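Side-chain contacts in immunity 23 family protein (Burkholderia dolosa AU0158, PDB 5FFP), which probably acts as the CdiI immunity protein (antitoxin) of a contact-dependent growth inhibition system, protecting its own cell from the partner CDI toxin: residues C13-S18 with A23-C28; I112-Y117 with E143-V148. One frame throughout, in Å; residues are numbered along the deposited sequence.

Contact 1 of 2, residues C13-S18 with A23-C28; sequences CDAVES and AFANGC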
loop_
_atom_site.group_PDB
_atom_site.type_symbol
_atom_site.label_atom_id
_atom_site.label_comp_id
_atom_site.label_asym_id
_atom_site.label_seq_id
_atom_site.Cartn_x
_atom_site.Cartn_y
_atom_site.Cartn_z
ATOM N N CYS A 13 3.128 -5.563 -28.912
ATOM C CA CYS A 13 3.605 -4.177 -28.797
ATOM C C CYS A 13 4.428 -3.623 -29.991
ATOM O O CYS A 13 5.059 -4.380 -30.764
ATOM C CB CYS A 13 4.342 -3.993 -27.462
ATOM S SG CYS A 13 5.762 -5.066 -27.196
ATOM N N ASP A 14 4.312 -2.306 -30.218
ATOM C CA ASP A 14 5.081 -1.631 -31.234
ATOM C C ASP A 14 5.214 -0.142 -30.906
ATOM O O ASP A 14 4.259 0.500 -30.521
ATOM C CB ASP A 14 4.385 -1.746 -32.600
ATOM C CG ASP A 14 4.710 -3.021 -33.340
ATOM O OD1 ASP A 14 5.896 -3.260 -33.663
ATOM O OD2 ASP A 14 3.764 -3.809 -33.578
ATOM N N ALA A 15 6.388 0.392 -31.158
ATOM C CA ALA A 15 6.647 1.804 -31.254
ATOM C C ALA A 15 5.915 2.443 -32.437
ATOM O O ALA A 15 5.726 1.811 -33.497
ATOM C CB ALA A 15 8.153 2.022 -31.462
ATOM N N VAL A 16 5.544 3.717 -32.280
ATOM C CA VAL A 16 5.091 4.480 -33.405
ATOM C C VAL A 16 6.183 5.460 -33.752
ATOM O O VAL A 16 6.490 6.382 -32.964
ATOM C CB VAL A 16 3.818 5.227 -33.093
ATOM C CG1 VAL A 16 3.404 6.020 -34.323
ATOM C CG2 VAL A 16 2.694 4.288 -32.640
ATOM N N GLU A 17 6.789 5.250 -34.906
ATOM C CA GLU A 17 7.949 5.994 -35.340
ATOM C C GLU A 17 7.875 7.503 -35.144
ATOM O O GLU A 17 8.895 8.132 -34.870
ATOM C CB GLU A 17 8.220 5.748 -36.840
ATOM C CG GLU A 17 9.480 4.929 -37.093
ATOM C CD GLU A 17 9.927 4.873 -38.561
ATOM O OE1 GLU A 17 10.073 3.722 -39.090
ATOM O OE2 GLU A 17 10.168 5.955 -39.187
ATOM N N SER A 18 6.694 8.068 -35.369
ATOM C CA SER A 18 6.476 9.511 -35.346
ATOM C C SER A 18 6.218 10.045 -33.924
ATOM O O SER A 18 6.236 11.239 -33.704
ATOM C CB SER A 18 5.284 9.868 -36.229
ATOM O OG SER A 18 4.137 10.097 -35.411
ATOM N N ALA A 23 15.369 7.626 -27.492
ATOM C CA ALA A 23 15.337 7.342 -26.064
ATOM C C ALA A 23 14.004 6.778 -25.631
ATOM O O ALA A 23 13.913 6.065 -24.636
ATOM C CB ALA A 23 15.602 8.612 -25.284
ATOM N N PHE A 24 12.954 7.178 -26.337
ATOM C CA PHE A 24 11.641 6.859 -25.909
ATOM C C PHE A 24 10.946 6.197 -27.090
ATOM O O PHE A 24 10.570 6.864 -28.051
ATOM C CB PHE A 24 10.900 8.107 -25.471
ATOM C CG PHE A 24 11.644 8.952 -24.474
ATOM C CD1 PHE A 24 11.858 8.491 -23.205
ATOM C CD2 PHE A 24 12.140 10.204 -24.818
ATOM C CE1 PHE A 24 12.543 9.248 -22.285
ATOM C CE2 PHE A 24 12.821 10.963 -23.914
ATOM C CZ PHE A 24 13.018 10.491 -22.639
ATOM N N ALA A 25 10.820 4.875 -27.014
ATOM C CA ALA A 25 10.015 4.092 -27.953
ATOM C C ALA A 25 8.591 4.223 -27.490
ATOM O O ALA A 25 8.166 3.493 -26.571
ATOM C CB ALA A 25 10.459 2.608 -27.963
ATOM N N ASN A 26 7.857 5.150 -28.085
ATOM C CA ASN A 26 6.483 5.399 -27.668
ATOM C C ASN A 26 5.512 4.804 -28.643
ATOM O O ASN A 26 5.636 5.023 -29.850
ATOM C CB ASN A 26 6.183 6.912 -27.596
ATOM C CG ASN A 26 6.956 7.604 -26.496
ATOM O OD1 ASN A 26 7.169 7.030 -25.399
ATOM N ND2 ASN A 26 7.452 8.802 -26.802
ATOM N N GLY A 27 4.503 4.119 -28.144
ATOM C CA GLY A 27 3.623 3.369 -29.031
ATOM C C GLY A 27 2.547 2.587 -28.299
ATOM O O GLY A 27 1.916 3.102 -27.373
ATOM N N CYS A 28 2.331 1.337 -28.699
ATOM C CA CYS A 28 1.172 0.558 -28.233
ATOM C C CYS A 28 1.584 -0.737 -27.586
ATOM O O CYS A 28 2.619 -1.339 -27.946
ATOM C CB CYS A 28 0.240 0.261 -29.390
ATOM S SG CYS A 28 -0.450 1.760 -30.148
#

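Contact 2 of 2, residues I112-Y117 with E143-V148; sequences IFLVEY and EFQSVV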
loop_
_atom_site.group_PDB
_atom_site.type_symbol
_atom_site.label_atom_id
_atom_site.label_comp_id
_atom_site.label_asym_id
_atom_site.label_seq_id
_atom_site.Cartn_x
_atom_site.Cartn_y
_atom_site.Cartn_z
ATOM N N ILE A 112 -4.644 -6.603 -13.802
ATOM C CA ILE A 112 -4.513 -7.941 -14.329
ATOM C C ILE A 112 -3.625 -8.721 -13.406
ATOM O O ILE A 112 -2.478 -8.330 -13.177
ATOM C CB ILE A 112 -3.903 -7.897 -15.737
ATOM C CG1 ILE A 112 -4.851 -7.151 -16.688
ATOM C CG2 ILE A 112 -3.649 -9.311 -16.250
ATOM C CD1 ILE A 112 -4.140 -6.596 -17.891
ATOM N N PHE A 113 -4.153 -9.823 -12.876
ATOM C CA PHE A 113 -3.486 -10.522 -11.804
ATOM C C PHE A 113 -3.130 -11.934 -12.229
ATOM O O PHE A 113 -3.847 -12.540 -13.017
ATOM C CB PHE A 113 -4.379 -10.562 -10.561
ATOM C CG PHE A 113 -4.777 -9.197 -10.028
ATOM C CD1 PHE A 113 -3.936 -8.487 -9.171
ATOM C CD2 PHE A 113 -6.014 -8.656 -10.340
ATOM C CE1 PHE A 113 -4.302 -7.248 -8.667
ATOM C CE2 PHE A 113 -6.400 -7.424 -9.838
ATOM C CZ PHE A 113 -5.543 -6.716 -8.994
ATOM N N LEU A 114 -2.020 -12.446 -11.704
ATOM C CA LEU A 114 -1.622 -13.821 -11.901
ATOM C C LEU A 114 -1.841 -14.619 -10.603
ATOM O O LEU A 114 -1.335 -14.234 -9.539
ATOM C CB LEU A 114 -0.155 -13.874 -12.281
ATOM C CG LEU A 114 0.372 -15.193 -12.857
ATOM C CD1 LEU A 114 -0.348 -15.564 -14.137
ATOM C CD2 LEU A 114 1.869 -15.102 -13.114
ATOM N N VAL A 115 -2.581 -15.726 -10.693
ATOM C CA VAL A 115 -2.713 -16.684 -9.585
ATOM C C VAL A 115 -2.322 -18.075 -10.090
ATOM O O VAL A 115 -2.845 -18.548 -11.104
ATOM C CB VAL A 115 -4.171 -16.754 -9.075
ATOM C CG1 VAL A 115 -4.333 -17.850 -8.029
ATOM C CG2 VAL A 115 -4.632 -15.416 -8.516
ATOM N N GLU A 116 -1.417 -18.741 -9.377
ATOM C CA GLU A 116 -0.960 -20.061 -9.771
ATOM C C GLU A 116 -1.599 -21.119 -8.863
ATOM O O GLU A 116 -1.957 -20.823 -7.725
ATOM C CB GLU A 116 0.568 -20.151 -9.687
ATOM C CG GLU A 116 1.310 -19.224 -10.640
ATOM C CD GLU A 116 2.829 -19.316 -10.451
ATOM O OE1 GLU A 116 3.262 -19.938 -9.457
ATOM O OE2 GLU A 116 3.598 -18.805 -11.286
ATOM N N TYR A 117 -1.777 -22.333 -9.394
ATOM C CA TYR A 117 -2.183 -23.469 -8.601
ATOM C C TYR A 117 -1.517 -24.720 -9.136
ATOM O O TYR A 117 -1.744 -25.109 -10.280
ATOM C CB TYR A 117 -3.704 -23.667 -8.588
ATOM C CG TYR A 117 -4.129 -24.868 -7.750
ATOM C CD1 TYR A 117 -4.224 -24.769 -6.370
ATOM C CD2 TYR A 117 -4.415 -26.100 -8.341
ATOM C CE1 TYR A 117 -4.597 -25.858 -5.593
ATOM C CE2 TYR A 117 -4.788 -27.201 -7.576
ATOM C CZ TYR A 117 -4.880 -27.071 -6.202
ATOM O OH TYR A 117 -5.258 -28.124 -5.420
ATOM N N GLU A 143 3.668 -19.970 -18.073
ATOM C CA GLU A 143 3.365 -19.519 -19.443
ATOM C C GLU A 143 3.512 -17.997 -19.517
ATOM O O GLU A 143 4.249 -17.484 -20.352
ATOM C CB GLU A 143 1.960 -19.978 -19.876
ATOM C CG GLU A 143 1.623 -19.776 -21.357
ATOM C CD GLU A 143 0.217 -20.249 -21.744
ATOM O OE1 GLU A 143 -0.328 -21.172 -21.095
ATOM O OE2 GLU A 143 -0.356 -19.725 -22.724
ATOM N N PHE A 144 2.867 -17.289 -18.590
ATOM C CA PHE A 144 3.003 -15.838 -18.494
ATOM C C PHE A 144 4.465 -15.379 -18.429
ATOM O O PHE A 144 4.923 -14.581 -19.224
ATOM C CB PHE A 144 2.228 -15.290 -17.286
ATOM C CG PHE A 144 2.401 -13.809 -17.101
ATOM C CD1 PHE A 144 3.469 -13.323 -16.378
ATOM C CD2 PHE A 144 1.522 -12.914 -17.677
ATOM C CE1 PHE A 144 3.654 -11.973 -16.216
ATOM C CE2 PHE A 144 1.697 -11.559 -17.510
ATOM C CZ PHE A 144 2.762 -11.088 -16.783
ATOM N N GLN A 145 5.203 -15.866 -17.465
ATOM C CA GLN A 145 6.597 -15.468 -17.364
ATOM C C GLN A 145 7.353 -15.691 -18.683
ATOM O O GLN A 145 8.084 -14.820 -19.134
ATOM C CB GLN A 145 7.289 -16.228 -16.229
ATOM C CG GLN A 145 6.822 -15.794 -14.851
ATOM C CD GLN A 145 5.635 -16.606 -14.324
ATOM O OE1 GLN A 145 4.810 -17.124 -15.095
ATOM N NE2 GLN A 145 5.529 -16.697 -13.006
ATOM N N SER A 146 7.182 -16.876 -19.280
ATOM C CA SER A 146 7.941 -17.252 -20.478
ATOM C C SER A 146 7.646 -16.321 -21.674
ATOM O O SER A 146 8.541 -15.988 -22.443
ATOM C CB SER A 146 7.673 -18.712 -20.840
ATOM O OG SER A 146 6.534 -18.832 -21.681
ATOM N N VAL A 147 6.398 -15.883 -21.798
ATOM C CA VAL A 147 6.004 -14.883 -22.797
ATOM C C VAL A 147 6.643 -13.525 -22.488
ATOM O O VAL A 147 7.218 -12.888 -23.350
ATOM C CB VAL A 147 4.461 -14.750 -22.844
ATOM C CG1 VAL A 147 4.007 -13.463 -23.535
ATOM C CG2 VAL A 147 3.858 -15.958 -23.539
ATOM N N VAL A 148 6.585 -13.106 -21.237
ATOM C CA VAL A 148 7.271 -11.877 -20.829
ATOM C C VAL A 148 8.752 -11.937 -21.133
ATOM O O VAL A 148 9.329 -11.014 -21.711
ATOM C CB VAL A 148 7.066 -11.570 -19.335
ATOM C CG1 VAL A 148 7.905 -10.383 -18.911
ATOM C CG2 VAL A 148 5.597 -11.288 -19.058
#

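Contact 1 of 2, residues C13-S18 with A23-C28
D14 and C28 grip each other through both of their peptide groups: D14 N gives its hydrogen to C28 O at 3.0 Å, and C28 N returns one to D14 O at 2.8 Å. Two residues further along, V16 N donates almost straight to N26 O (2.8 Å, 175° at the hydrogen). A15 and G27 form the non-hydrogen-bonded pair between these links, with A15 CA only 4.1 Å from G27 CA. Glycine suits this place: having no side chain, it easily accommodates the close approach to A15, and G27 CA lies against D14 O in a CH...O contact of 3.3 Å. Side chains add little. The V16 rotamer (chi1 180°) sets CG2 beside the backbone N and anti to the carbonyl carbon, which brings it 3.8 Å from G27 CA. On A15 and A25 the small methyls just meet, CB to CB at 4.2 Å. Further out, the N26 amide is held at both ends, OD1 by T44 and ND2 by the W19 carbonyl, while S20 OG bonds to both V16 O and N26 N and so ties the connecting loop to both segments. These features are those of the loop end of an antiparallel beta hairpin.

Contact 2 of 2, residues I112-Y117 with E143-V148
Strand 112-117 and the first turns of helix 143-154 run at 128° to one another, their axes 11.0 Å apart at the closest, a gap that side chains must bridge. L114 and F144 face each other at the nearest point of the backbones, CA to CA 8.3 Å. With CG anti to its backbone N (chi1 -166°), L114 sends both methyls to the helix: CD1 packs on F144 CB at 4.1 Å, and CD2 reaches F144 CD1 at 4.0 Å, approaching the ring obliquely. A branched leucine suits this place, since its two methyls can touch both the stem and the ring of the phenylalanine. V148 CG2, one helical turn on, lies against one face of that ring, and F9 stacks with it. Two residues beyond L114, E116 stretches its chain out to meet Q145, whose own chain bends beyond CG and brings NE2 within 3.3 Å of E116 OE2. The carboxylate of E116 and the amide of Q145 are turned 44° from one another and the bond is weak; the stronger partner of NE2 is the C57 carbonyl. The contact therefore rests chiefly on buried apolar surface, while the Q145 amide would at most help a little to stabilise a negative charge on E116.

Overall arrangement
From the N terminus, the chain first closes contact 1, a short loop in which strand 9-15 turns back through the ten-residue loop 16-25 into strand 26-33, within the four-stranded antiparallel sheet. Strand 36-44 and several helices follow before strand 110-117 opens contact 2. That loop is longer: it passes through strands 120-127 and 135-140, completing the three-stranded sheet, and ends when helix 143-154 packs back on strand 110-117. The two contacts lie in series, neither nested nor crossed, with centres 25 Å apart and nearest atoms about 9 Å apart. Helix 143-154 connects their surroundings, because V147 and V148 touch strand 9-15 at F9 and I11, bringing the two sheets together.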